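Local atomic coordinates of sigma regulatory family protein-PP2C phosphatase (Chlamydia trachomatis serovar L2, PDB entry 6MAB), a protein that is a transmembrane protein of probable phosphatase activity, whose periplasmic sensor domain, the part described here, is thought to respond to TCA cycle intermediates. Residues Ser15-Asn20 and Ile256-Glu261; Thr27-Ile32 and Leu249-Phe254; Gly51-Pro56 and Ile75-Lys80. All blocks are in the same frame, centred on the assembly; numbering follows the deposited sequence.

Contact 1. Residues Ser15-Asn20 and Ile256-Glu261; sequences SDLREN and ILTYEE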
ATOM      1  N   SER A  15      -4.037 -21.878 -12.100  1.00 23.59           N
ATOM      2  CA  SER A  15      -5.210 -21.014 -12.171  1.00 27.20           C
ATOM      3  C   SER A  15      -5.569 -20.453 -10.803  1.00 28.60           C
ATOM      4  O   SER A  15      -5.993 -19.296 -10.671  1.00 28.11           O
ATOM      5  CB  SER A  15      -6.375 -21.828 -12.759  1.00 26.77           C
ATOM      6  OG  SER A  15      -7.576 -21.106 -12.712  1.00 41.68           O
ATOM      7  N   ASP A  16      -5.404 -21.263  -9.768  1.00 25.66           N
ATOM      8  CA  ASP A  16      -5.861 -20.886  -8.443  1.00 28.39           C
ATOM      9  C   ASP A  16      -5.001 -19.781  -7.840  1.00 26.03           C
ATOM     10  O   ASP A  16      -5.507 -18.983  -7.041  1.00 25.66           O
ATOM     11  CB  ASP A  16      -5.880 -22.130  -7.559  1.00 39.46           C
ATOM     12  CG  ASP A  16      -6.347 -21.843  -6.161  1.00 55.24           C
ATOM     13  OD1 ASP A  16      -7.539 -21.506  -5.985  1.00 62.36           O
ATOM     14  OD2 ASP A  16      -5.518 -21.966  -5.241  1.00 51.11           O
ATOM     15  N   LEU A  17      -3.713 -19.718  -8.202  1.00 22.87           N
ATOM     16  CA  LEU A  17      -2.879 -18.580  -7.791  1.00 20.02           C
ATOM     17  C   LEU A  17      -3.452 -17.275  -8.319  1.00 22.58           C
ATOM     18  O   LEU A  17      -3.590 -16.289  -7.581  1.00 22.89           O
ATOM     19  CB  LEU A  17      -1.440 -18.737  -8.299  1.00 22.16           C
ATOM     20  CG  LEU A  17      -0.486 -19.727  -7.659  1.00 25.93           C
ATOM     21  CD1 LEU A  17       0.765 -19.868  -8.519  1.00 26.79           C
ATOM     22  CD2 LEU A  17      -0.116 -19.270  -6.268  1.00 26.08           C
ATOM     23  N   ARG A  18      -3.790 -17.249  -9.611  1.00 27.04           N
ATOM     24  CA  ARG A  18      -4.404 -16.067 -10.205  1.00 27.67           C
ATOM     25  C   ARG A  18      -5.753 -15.754  -9.567  1.00 27.51           C
ATOM     26  O   ARG A  18      -6.026 -14.601  -9.226  1.00 26.81           O
ATOM     27  CB  ARG A  18      -4.540 -16.253 -11.719  1.00 30.97           C
ATOM     28  CG  ARG A  18      -5.095 -15.026 -12.445  1.00 31.31           C
ATOM     29  CD  ARG A  18      -5.122 -15.202 -13.975  1.00 37.31           C
ATOM     30  NE  ARG A  18      -6.106 -14.328 -14.607  1.00 52.81           N
ATOM     31  N   GLU A  19      -6.633 -16.755  -9.422  1.00 25.57           N
ATOM     32  CA  GLU A  19      -7.943 -16.478  -8.829  1.00 30.62           C
ATOM     33  C   GLU A  19      -7.798 -15.882  -7.437  1.00 28.62           C
ATOM     34  O   GLU A  19      -8.585 -15.012  -7.035  1.00 28.85           O
ATOM     35  CB  GLU A  19      -8.801 -17.740  -8.749  1.00 32.39           C
ATOM     36  CG  GLU A  19      -9.276 -18.274 -10.060  1.00 44.46           C
ATOM     37  CD  GLU A  19     -10.157 -17.285 -10.813  1.00 37.88           C
ATOM     38  OE1 GLU A  19     -10.986 -16.583 -10.176  1.00 37.06           O
ATOM     39  OE2 GLU A  19      -9.969 -17.199 -12.043  1.00 48.84           O
ATOM     40  N   ASN A  20      -6.814 -16.361  -6.676  1.00 24.41           N
ATOM     41  CA  ASN A  20      -6.610 -15.853  -5.327  1.00 25.69           C
ATOM     42  C   ASN A  20      -6.105 -14.419  -5.346  1.00 20.27           C
ATOM     43  O   ASN A  20      -6.544 -13.600  -4.534  1.00 23.65           O
ATOM     44  CB  ASN A  20      -5.633 -16.747  -4.575  1.00 21.95           C
ATOM     45  CG  ASN A  20      -6.324 -17.821  -3.794  1.00 30.74           C
ATOM     46  OD1 ASN A  20      -6.773 -17.588  -2.675  1.00 33.46           O
ATOM     47  ND2 ASN A  20      -6.432 -19.011  -4.377  1.00 32.85           N
ATOM     48  N   ILE A 256       0.009  -7.295  -5.940  1.00 18.12           N
ATOM     49  CA  ILE A 256      -0.193  -8.458  -5.089  1.00 17.24           C
ATOM     50  C   ILE A 256       0.523  -9.637  -5.736  1.00 20.71           C
ATOM     51  O   ILE A 256       0.325  -9.916  -6.927  1.00 24.90           O
ATOM     52  CB  ILE A 256      -1.686  -8.777  -4.887  1.00 22.77           C
ATOM     53  CG1 ILE A 256      -2.378  -7.669  -4.093  1.00 31.38           C
ATOM     54  CG2 ILE A 256      -1.872 -10.063  -4.130  1.00 24.78           C
ATOM     55  CD1 ILE A 256      -3.889  -7.782  -4.148  1.00 38.13           C
ATOM     56  N   LEU A 257       1.348 -10.317  -4.955  1.00 17.53           N
ATOM     57  CA  LEU A 257       2.006 -11.554  -5.356  1.00 16.44           C
ATOM     58  C   LEU A 257       1.357 -12.688  -4.578  1.00 22.54           C
ATOM     59  O   LEU A 257       1.444 -12.715  -3.350  1.00 22.00           O
ATOM     60  CB  LEU A 257       3.514 -11.500  -5.056  1.00 17.57           C
ATOM     61  CG  LEU A 257       4.254 -12.838  -5.185  1.00 17.96           C
ATOM     62  CD1 LEU A 257       4.375 -13.325  -6.609  1.00 24.40           C
ATOM     63  CD2 LEU A 257       5.659 -12.676  -4.560  1.00 23.42           C
ATOM     64  N   THR A 258       0.683 -13.616  -5.262  1.00 18.31           N
ATOM     65  CA  THR A 258       0.314 -14.859  -4.588  1.00 15.41           C
ATOM     66  C   THR A 258       1.348 -15.926  -4.938  1.00 17.22           C
ATOM     67  O   THR A 258       1.954 -15.889  -6.006  1.00 19.70           O
ATOM     68  CB  THR A 258      -1.084 -15.309  -4.975  1.00 20.08           C
ATOM     69  OG1 THR A 258      -1.182 -15.303  -6.395  1.00 21.87           O
ATOM     70  CG2 THR A 258      -2.116 -14.360  -4.366  1.00 20.87           C
ATOM     71  N   TYR A 259       1.589 -16.851  -4.014  1.00 18.62           N
ATOM     72  CA  TYR A 259       2.644 -17.828  -4.245  1.00 15.31           C
ATOM     73  C   TYR A 259       2.346 -19.078  -3.438  1.00 18.62           C
ATOM     74  O   TYR A 259       1.553 -19.061  -2.487  1.00 19.89           O
ATOM     75  CB  TYR A 259       4.053 -17.247  -3.926  1.00 18.79           C
ATOM     76  CG  TYR A 259       4.308 -16.870  -2.456  1.00 19.55           C
ATOM     77  CD1 TYR A 259       3.870 -15.658  -1.947  1.00 18.51           C
ATOM     78  CD2 TYR A 259       4.978 -17.738  -1.595  1.00 22.42           C
ATOM     79  CE1 TYR A 259       4.074 -15.305  -0.606  1.00 20.42           C
ATOM     80  CE2 TYR A 259       5.198 -17.382  -0.251  1.00 24.38           C
ATOM     81  CZ  TYR A 259       4.734 -16.168   0.220  1.00 22.84           C
ATOM     82  OH  TYR A 259       4.919 -15.805   1.547  1.00 24.01           O
ATOM     83  N   GLU A 260       2.999 -20.165  -3.841  1.00 18.49           N
ATOM     84  CA  GLU A 260       2.771 -21.484  -3.271  1.00 20.07           C
ATOM     85  C   GLU A 260       3.984 -22.341  -3.597  1.00 17.76           C
ATOM     86  O   GLU A 260       4.676 -22.104  -4.593  1.00 18.51           O
ATOM     87  CB  GLU A 260       1.492 -22.109  -3.851  1.00 25.11           C
ATOM     88  CG  GLU A 260       1.180 -23.511  -3.364  1.00 29.91           C
ATOM     89  CD  GLU A 260       1.012 -23.607  -1.846  1.00 46.70           C
ATOM     90  OE1 GLU A 260       2.029 -23.512  -1.100  1.00 36.99           O
ATOM     91  OE2 GLU A 260      -0.149 -23.791  -1.401  1.00 42.64           O
ATOM     92  N   GLU A 261       4.240 -23.337  -2.753  1.00 18.44           N
ATOM     93  CA  GLU A 261       5.300 -24.286  -3.062  1.00 20.99           C
ATOM     94  C   GLU A 261       5.037 -24.955  -4.406  1.00 21.68           C
ATOM     95  O   GLU A 261       3.928 -25.397  -4.690  1.00 20.81           O
ATOM     96  CB  GLU A 261       5.410 -25.333  -1.954  1.00 22.83           C
ATOM     97  CG  GLU A 261       5.807 -24.736  -0.622  1.00 24.41           C
ATOM     98  CD  GLU A 261       5.890 -25.760   0.478  1.00 36.44           C
ATOM     99  OE1 GLU A 261       6.313 -26.901   0.204  1.00 36.67           O
ATOM    100  OE2 GLU A 261       5.526 -25.415   1.618  1.00 40.18           O
TER
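Leu17 is the first residue of helix segment 15-20 to meet strand 256-261, and it does so with both its backbone and its side chain. Its carbonyl oxygen accepts the hydroxyl of Thr258, OG1 to O 2.9 Å, and the donor sits well above the carbonyl plane, 51° out of it. The first torsion of Thr258 (chi1 50°) tucks OG1 in over its own backbone and leaves CG2 facing the helix. One branch of the leucine, CD2, drops onto the strand backbone: CD2 lies 3.7 Å from the CA of Tyr259. The same methyl reaches Glu260, CD2 to CB 4.1 Å. One turn on, Asn20 packs against the methyl of Thr258, its backbone C lying 4.1 Å from CG2. The amide of Asn20 turns back along the helix instead, and ND2 donates to Asp16 O at 2.8 Å, a bond that holds the amide down on the helix surface. The backbone N of Asn20 reaches the same carbonyl oxygen from the opposite face of its plane. Glu260 starts toward the helix, but its chain folds back at chi2 so that OE1 receives the backbone N-H of Glu261 at 2.8 Å, through the lone pair anti to the other oxygen. Glu261 in turn occupies the N-cap position of helix 262-267. The axes of the two segments run roughly antiparallel (147°), 8.0 Å apart at closest. Strand 254-261 is an inner strand of an antiparallel sheet, hydrogen-bonded on one side to strand 169-174 and on the other to strand 240-249. Helix 2-31 covers the face of this sheet from which Thr258 and Glu260 set out, while Tyr259 points away from the helix and bonds Asp184.

Contact 2. Residues Thr27-Ile32 and Leu249-Phe254; sequences TLQQTI and LPEMDF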
ATOM      1  N   THR A  27     -10.872  -7.333  -2.804  1.00 26.95           N
ATOM      2  CA  THR A  27     -11.133  -6.985  -1.412  1.00 24.03           C
ATOM      3  C   THR A  27     -10.463  -5.665  -1.054  1.00 23.53           C
ATOM      4  O   THR A  27     -11.078  -4.777  -0.451  1.00 26.00           O
ATOM      5  CB  THR A  27     -10.658  -8.119  -0.494  1.00 28.20           C
ATOM      6  OG1 THR A  27     -11.394  -9.316  -0.787  1.00 31.39           O
ATOM      7  CG2 THR A  27     -10.881  -7.762   0.972  1.00 30.83           C
ATOM      8  N   LEU A  28      -9.194  -5.514  -1.429  1.00 23.33           N
ATOM      9  CA  LEU A  28      -8.492  -4.276  -1.139  1.00 19.34           C
ATOM     10  C   LEU A  28      -9.092  -3.083  -1.886  1.00 20.57           C
ATOM     11  O   LEU A  28      -9.117  -1.972  -1.344  1.00 22.66           O
ATOM     12  CB  LEU A  28      -7.006  -4.459  -1.451  1.00 20.70           C
ATOM     13  CG  LEU A  28      -6.317  -5.476  -0.535  1.00 23.75           C
ATOM     14  CD1 LEU A  28      -4.897  -5.754  -1.027  1.00 27.19           C
ATOM     15  CD2 LEU A  28      -6.259  -5.001   0.919  1.00 35.71           C
ATOM     16  N   GLN A  29      -9.607  -3.281  -3.109  1.00 22.09           N
ATOM     17  CA  GLN A  29     -10.247  -2.181  -3.826  1.00 25.92           C
ATOM     18  C   GLN A  29     -11.517  -1.720  -3.126  1.00 33.19           C
ATOM     19  O   GLN A  29     -11.875  -0.533  -3.191  1.00 25.50           O
ATOM     20  CB  GLN A  29     -10.540  -2.604  -5.265  1.00 29.33           C
ATOM     21  CG  GLN A  29      -9.314  -2.640  -6.161  1.00 51.45           C
ATOM     22  CD  GLN A  29      -9.531  -3.435  -7.445  1.00 65.61           C
ATOM     23  OE1 GLN A  29     -10.611  -3.979  -7.688  1.00 60.85           O
ATOM     24  NE2 GLN A  29      -8.494  -3.505  -8.270  1.00 72.68           N
ATOM     25  N   GLN A  30     -12.198  -2.635  -2.438  1.00 26.66           N
ATOM     26  CA  GLN A  30     -13.428  -2.312  -1.738  1.00 27.41           C
ATOM     27  C   GLN A  30     -13.185  -1.704  -0.358  1.00 24.41           C
ATOM     28  O   GLN A  30     -14.068  -1.004   0.163  1.00 27.86           O
ATOM     29  CB  GLN A  30     -14.280  -3.574  -1.611  1.00 30.17           C
ATOM     30  CG  GLN A  30     -14.745  -4.138  -2.949  1.00 36.00           C
ATOM     31  CD  GLN A  30     -15.458  -3.082  -3.791  1.00 70.84           C
ATOM     32  OE1 GLN A  30     -15.124  -2.868  -4.954  1.00 67.48           O
ATOM     33  NE2 GLN A  30     -16.427  -2.399  -3.188  1.00 98.99           N
ATOM     34  N   THR A  31     -11.993  -1.901   0.221  1.00 22.58           N
ATOM     35  CA  THR A  31     -11.741  -1.545   1.609  1.00 24.27           C
ATOM     36  C   THR A  31     -10.723  -0.427   1.810  1.00 21.03           C
ATOM     37  O   THR A  31     -10.802   0.274   2.820  1.00 27.10           O
ATOM     38  CB  THR A  31     -11.254  -2.777   2.385  1.00 23.89           C
ATOM     39  OG1 THR A  31     -10.123  -3.343   1.725  1.00 26.47           O
ATOM     40  CG2 THR A  31     -12.346  -3.823   2.463  1.00 27.60           C
ATOM     41  N   ILE A  32      -9.773  -0.229   0.898  1.00 18.92           N
ATOM     42  CA  ILE A  32      -8.757   0.811   1.109  1.00 18.24           C
ATOM     43  C   ILE A  32      -9.172   2.210   0.640  1.00 18.29           C
ATOM     44  O   ILE A  32      -9.077   3.168   1.434  1.00 20.46           O
ATOM     45  CB  ILE A  32      -7.436   0.394   0.452  1.00 17.91           C
ATOM     46  CG1 ILE A  32      -6.893  -0.876   1.114  1.00 25.08           C
ATOM     47  CG2 ILE A  32      -6.411   1.532   0.555  1.00 23.69           C
ATOM     48  CD1 ILE A  32      -6.558  -0.760   2.565  1.00 41.11           C
ATOM     49  N   LEU A 249      -2.372  -3.482  -9.135  1.00 34.73           N
ATOM     50  CA  LEU A 249      -3.467  -2.553  -8.841  1.00 42.82           C
ATOM     51  C   LEU A 249      -3.000  -1.138  -9.160  1.00 58.44           C
ATOM     52  O   LEU A 249      -2.661  -0.357  -8.250  1.00 39.80           O
ATOM     53  CB  LEU A 249      -3.920  -2.611  -7.385  1.00 35.28           C
ATOM     54  CG  LEU A 249      -4.460  -3.930  -6.841  1.00 30.54           C
ATOM     55  CD1 LEU A 249      -3.343  -4.883  -6.453  1.00 31.75           C
ATOM     56  CD2 LEU A 249      -5.366  -3.622  -5.660  1.00 39.91           C
ATOM     57  N   PRO A 250      -2.972  -0.775 -10.438  1.00 49.09           N
ATOM     58  CA  PRO A 250      -2.392   0.523 -10.814  1.00 66.68           C
ATOM     59  C   PRO A 250      -3.081   1.709 -10.159  1.00 58.69           C
ATOM     60  O   PRO A 250      -2.405   2.695  -9.838  1.00 44.90           O
ATOM     61  CB  PRO A 250      -2.545   0.543 -12.342  1.00 88.50           C
ATOM     62  CG  PRO A 250      -3.674  -0.394 -12.630  1.00 88.54           C
ATOM     63  CD  PRO A 250      -3.599  -1.465 -11.578  1.00 66.25           C
ATOM     64  N   GLU A 251      -4.400   1.650  -9.947  1.00 78.03           N
ATOM     65  CA  GLU A 251      -5.119   2.773  -9.346  1.00 68.84           C
ATOM     66  C   GLU A 251      -4.817   2.953  -7.857  1.00 59.45           C
ATOM     67  O   GLU A 251      -5.397   3.857  -7.238  1.00 48.09           O
ATOM     68  CB  GLU A 251      -6.633   2.614  -9.563  1.00 68.42           C
ATOM     69  CG  GLU A 251      -7.321   1.549  -8.720  1.00 73.02           C
ATOM     70  CD  GLU A 251      -6.890   0.140  -9.079  1.00 70.22           C
ATOM     71  OE1 GLU A 251      -6.418  -0.058 -10.224  1.00 61.38           O
ATOM     72  OE2 GLU A 251      -7.023  -0.758  -8.215  1.00 52.55           O
ATOM     73  N   MET A 252      -3.938   2.120  -7.272  1.00 42.70           N
ATOM     74  CA  MET A 252      -3.480   2.318  -5.902  1.00 46.96           C
ATOM     75  C   MET A 252      -1.971   2.117  -5.749  1.00 48.48           C
ATOM     76  O   MET A 252      -1.458   2.149  -4.618  1.00 39.67           O
ATOM     77  CB  MET A 252      -4.248   1.384  -4.972  1.00 32.17           C
ATOM     78  CG  MET A 252      -5.643   1.894  -4.667  1.00 34.68           C
ATOM     79  SD  MET A 252      -6.222   1.075  -3.180  1.00 33.51           S
ATOM     80  CE  MET A 252      -6.628  -0.550  -3.750  1.00 31.87           C
ATOM     81  N   ASP A 253      -1.246   1.914  -6.840  1.00 34.37           N
ATOM     82  CA  ASP A 253       0.216   1.959  -6.827  1.00 41.35           C
ATOM     83  C   ASP A 253       0.816   0.864  -5.946  1.00 35.73           C
ATOM     84  O   ASP A 253       1.830   1.071  -5.280  1.00 47.41           O
ATOM     85  CB  ASP A 253       0.719   3.337  -6.378  1.00 51.07           C
ATOM     86  CG  ASP A 253       1.257   4.174  -7.523  1.00 76.54           C
ATOM     87  OD1 ASP A 253       1.331   3.672  -8.664  1.00 82.59           O
ATOM     88  OD2 ASP A 253       1.618   5.347  -7.277  1.00 88.10           O
ATOM     89  N   PHE A 254       0.194  -0.313  -5.937  1.00 21.65           N
ATOM     90  CA  PHE A 254       0.843  -1.488  -5.369  1.00 19.14           C
ATOM     91  C   PHE A 254       0.381  -2.716  -6.131  1.00 21.64           C
ATOM     92  O   PHE A 254      -0.508  -2.642  -6.978  1.00 24.98           O
ATOM     93  CB  PHE A 254       0.595  -1.597  -3.853  1.00 20.98           C
ATOM     94  CG  PHE A 254      -0.805  -1.912  -3.463  1.00 20.80           C
ATOM     95  CD1 PHE A 254      -1.195  -3.223  -3.336  1.00 22.96           C
ATOM     96  CD2 PHE A 254      -1.706  -0.901  -3.125  1.00 24.95           C
ATOM     97  CE1 PHE A 254      -2.486  -3.547  -2.953  1.00 26.72           C
ATOM     98  CE2 PHE A 254      -3.009  -1.220  -2.742  1.00 25.92           C
ATOM     99  CZ  PHE A 254      -3.392  -2.547  -2.654  1.00 22.06           C
TER
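Met252 packs against segment 27-32, at the end of helix 2-31, with the tip of a chain that is extended at chi2 and bent at chi3 (-75°). The sulfur rests on Ile32, SD to CG2 3.8 Å, and the bend swings the terminal methyl back over the helix backbone, where CE lies 3.7 Å from Leu28 O. Phe254 directs its ring to the helix, and Leu28 meets it at the rim rather than over a face: CD1 is 3.8 Å from CE1, close to the ring plane. At the more open side Gln29 runs out extended beyond CG, and its NE2 gives a weak hydrogen bond to Glu251 OE2, 3.1 Å long. The bond is bent, 130° at the hydrogen, and the amide and carboxylate planes stand 73° apart. As Glu251 is poorly ordered, this link is likely to be loose. Leu249 fills in beneath the glutamine, CD2 lying 4.1 Å from Gln29 CG. The segment 249-254 is the turn of a beta hairpin: Leu249 N bonds Phe254 O, and Leu249 O accepts from Met252 N, closing a short loop between strands 240-249 and 254-261. Met252 O also bonds Thr116 of strand 113-119 in the other sheet. The hairpin thus lies at the junction of two successive antiparallel sheets of PAS-like strand order, 2-1-5-4-3 and 2-1-6-5-4-3, behind a long N-terminal helix, an architecture consistent with a double Cache-type sensor domain.

Contact 3. Residues Gly51-Pro56 and Ile75-Lys80; sequences GVPAEP and ISLVKK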
ATOM      1  N   GLY A  51     -12.391  27.061   4.375  1.00 54.01           N
ATOM      2  CA  GLY A  51     -11.013  26.685   4.124  1.00 48.21           C
ATOM      3  C   GLY A  51     -10.422  25.894   5.278  1.00 40.54           C
ATOM      4  O   GLY A  51     -11.127  25.372   6.145  1.00 48.86           O
ATOM      5  N   VAL A  52      -9.097  25.785   5.255  1.00 41.60           N
ATOM      6  CA  VAL A  52      -8.358  25.134   6.331  1.00 36.94           C
ATOM      7  C   VAL A  52      -7.702  26.240   7.150  1.00 38.15           C
ATOM      8  O   VAL A  52      -7.486  27.345   6.631  1.00 37.60           O
ATOM      9  CB  VAL A  52      -7.323  24.131   5.797  1.00 37.52           C
ATOM     10  CG1 VAL A  52      -7.960  23.203   4.754  1.00 39.33           C
ATOM     11  CG2 VAL A  52      -6.118  24.847   5.215  1.00 33.32           C
ATOM     12  N   PRO A  53      -7.389  26.006   8.420  1.00 36.41           N
ATOM     13  CA  PRO A  53      -6.735  27.053   9.221  1.00 36.04           C
ATOM     14  C   PRO A  53      -5.432  27.529   8.587  1.00 39.37           C
ATOM     15  O   PRO A  53      -4.646  26.735   8.068  1.00 34.56           O
ATOM     16  CB  PRO A  53      -6.480  26.364  10.566  1.00 42.53           C
ATOM     17  CG  PRO A  53      -7.457  25.233  10.618  1.00 39.76           C
ATOM     18  CD  PRO A  53      -7.663  24.788   9.201  1.00 38.14           C
ATOM     19  N   ALA A  54      -5.186  28.838   8.667  1.00 42.54           N
ATOM     20  CA  ALA A  54      -3.952  29.390   8.123  1.00 45.67           C
ATOM     21  C   ALA A  54      -2.754  29.112   9.019  1.00 54.45           C
ATOM     22  O   ALA A  54      -1.612  29.160   8.544  1.00 48.57           O
ATOM     23  CB  ALA A  54      -4.089  30.901   7.913  1.00 46.90           C
ATOM     24  N   GLU A  55      -2.991  28.829  10.294  1.00 44.13           N
ATOM     25  CA  GLU A  55      -1.941  28.536  11.250  1.00 53.50           C
ATOM     26  C   GLU A  55      -2.338  27.306  12.045  1.00 45.48           C
ATOM     27  O   GLU A  55      -3.531  27.043  12.235  1.00 45.79           O
ATOM     28  CB  GLU A  55      -1.701  29.709  12.216  1.00 58.49           C
ATOM     29  CG  GLU A  55      -1.395  31.048  11.551  1.00 69.60           C
ATOM     30  CD  GLU A  55      -0.012  31.114  10.918  1.00 66.61           C
ATOM     31  OE1 GLU A  55       0.795  30.177  11.108  1.00 60.49           O
ATOM     32  OE2 GLU A  55       0.272  32.118  10.229  1.00 70.04           O
ATOM     33  N   PRO A  56      -1.365  26.531  12.517  1.00 45.54           N
ATOM     34  CA  PRO A  56      -1.691  25.344  13.311  1.00 50.16           C
ATOM     35  C   PRO A  56      -2.688  25.665  14.413  1.00 48.85           C
ATOM     36  O   PRO A  56      -2.528  26.630  15.162  1.00 49.13           O
ATOM     37  CB  PRO A  56      -0.334  24.913  13.873  1.00 50.85           C
ATOM     38  CG  PRO A  56       0.643  25.405  12.874  1.00 50.45           C
ATOM     39  CD  PRO A  56       0.090  26.714  12.381  1.00 51.04           C
ATOM     40  N   ILE A  75      -5.182  11.442  11.451  1.00 20.12           N
ATOM     41  CA  ILE A  75      -5.904  12.226  10.466  1.00 18.93           C
ATOM     42  C   ILE A  75      -5.453  13.677  10.599  1.00 19.60           C
ATOM     43  O   ILE A  75      -5.455  14.233  11.703  1.00 25.66           O
ATOM     44  CB  ILE A  75      -7.429  12.079  10.628  1.00 20.39           C
ATOM     45  CG1 ILE A  75      -8.128  12.985   9.639  1.00 22.80           C
ATOM     46  CG2 ILE A  75      -7.858  12.416  12.034  1.00 32.59           C
ATOM     47  CD1 ILE A  75      -9.573  12.613   9.446  1.00 31.99           C
ATOM     48  N   SER A  76      -5.016  14.271   9.478  1.00 22.56           N
ATOM     49  CA  SER A  76      -4.414  15.601   9.472  1.00 23.24           C
ATOM     50  C   SER A  76      -4.975  16.468   8.352  1.00 17.98           C
ATOM     51  O   SER A  76      -5.175  16.001   7.234  1.00 21.20           O
ATOM     52  CB  SER A  76      -2.888  15.519   9.299  1.00 22.62           C
ATOM     53  OG  SER A  76      -2.288  14.903  10.419  1.00 23.13           O
ATOM     54  N   LEU A  77      -5.192  17.739   8.674  1.00 22.57           N
ATOM     55  CA  LEU A  77      -5.430  18.778   7.690  1.00 23.47           C
ATOM     56  C   LEU A  77      -4.104  19.441   7.384  1.00 22.90           C
ATOM     57  O   LEU A  77      -3.469  20.018   8.283  1.00 25.00           O
ATOM     58  CB  LEU A  77      -6.405  19.821   8.208  1.00 24.35           C
ATOM     59  CG  LEU A  77      -7.888  19.558   8.304  1.00 38.21           C
ATOM     60  CD1 LEU A  77      -8.526  20.838   8.856  1.00 34.93           C
ATOM     61  CD2 LEU A  77      -8.439  19.194   6.930  1.00 37.26           C
ATOM     62  N   VAL A  78      -3.708  19.374   6.120  1.00 23.26           N
ATOM     63  CA  VAL A  78      -2.407  19.831   5.656  1.00 23.25           C
ATOM     64  C   VAL A  78      -2.647  21.018   4.742  1.00 27.79           C
ATOM     65  O   VAL A  78      -3.233  20.877   3.664  1.00 25.65           O
ATOM     66  CB  VAL A  78      -1.642  18.711   4.939  1.00 23.69           C
ATOM     67  CG1 VAL A  78      -0.186  19.164   4.620  1.00 25.28           C
ATOM     68  CG2 VAL A  78      -1.644  17.464   5.794  1.00 23.32           C
ATOM     69  N   LYS A  79      -2.199  22.199   5.168  1.00 26.78           N
ATOM     70  CA  LYS A  79      -2.415  23.400   4.380  1.00 27.00           C
ATOM     71  C   LYS A  79      -1.416  23.428   3.236  1.00 35.87           C
ATOM     72  O   LYS A  79      -0.238  23.112   3.415  1.00 29.53           O
ATOM     73  CB  LYS A  79      -2.254  24.648   5.247  1.00 29.73           C
ATOM     74  CG  LYS A  79      -2.379  25.940   4.492  1.00 32.76           C
ATOM     75  CD  LYS A  79      -2.155  27.128   5.416  1.00 44.55           C
ATOM     76  CE  LYS A  79      -2.250  28.442   4.660  1.00 51.85           C
ATOM     77  NZ  LYS A  79      -3.621  28.659   4.110  1.00 67.12           N
ATOM     78  N   LYS A  80      -1.885  23.795   2.054  1.00 27.87           N
ATOM     79  CA  LYS A  80      -0.990  24.142   0.962  1.00 29.57           C
ATOM     80  C   LYS A  80      -0.708  25.634   1.079  1.00 33.47           C
ATOM     81  O   LYS A  80      -1.588  26.465   0.829  1.00 38.32           O
ATOM     82  CB  LYS A  80      -1.597  23.779  -0.390  1.00 35.42           C
ATOM     83  CG  LYS A  80      -0.615  23.872  -1.558  1.00 38.20           C
ATOM     84  CD  LYS A  80      -1.345  23.610  -2.866  1.00 36.82           C
ATOM     85  CE  LYS A  80      -0.428  23.670  -4.078  1.00 40.30           C
ATOM     86  NZ  LYS A  80      -1.231  23.458  -5.316  1.00 42.52           N
TER
HETATM   87  O   HOH W   1      -5.850  28.862   5.340  1.00 46.40           O
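Lys79 lies alongside the loop 51-56 and loses more surface to it than any other residue here. Its chain leaves anti to the backbone N (chi1 176°) and stays extended as far as CE. Val52, next in buried surface, lays CG2 against both CB (3.9 Å) and CG of Lys79, the two side chains crossing obliquely. Beyond the valine, Lys79 CD passes 3.7 Å from Pro53 O and 3.8 Å from Ala54 O. A final bend at chi4 (64°) sets NZ beside the loop, where a water joins it to the backbone: the water accepts from Lys79 NZ and donates to Val52 O, both at 2.6 Å. The loop connects helices 35-45 and 58-68 and leans on strand 74-80, the second strand across a five-stranded antiparallel sheet of order 2-1-5-4-3, as in PAS-like and Cache sensor folds. Further in, Leu77 is the buried member. Its CD1 touches Pro53 CD at 4.1 Å, the two side chains crossing at about a right angle. Phe42 of helix 35-45 and Leu60 of helix 58-68 pack on the same leucine, and Leu60 also touches Pro53. Val78, between Leu77 and Lys79, turns the opposite way, to Phe86 of strand 86-91.

Overall arrangement
Contacts 1 and 2 lie along one long helix, 2-31, with centres about 17 Å apart, and are continuous with each other: Ile256 CD1 packs on Leu249 CD1 at 3.7 Å and on Leu28 CD1 at 3.9 Å. Both belong to the module built on the six-stranded sheet, but contact 2 also borders strand 113-119 of the five-stranded one. Contact 3 lies in that second module, its centre about 27 Å from that of contact 2 and about 43 Å from that of contact 1, across the chain's centre. No touch links it to either; about 12 Å separates its nearest atoms from contact 2. In sequence, contact 1 encloses contact 2, which encloses contact 3.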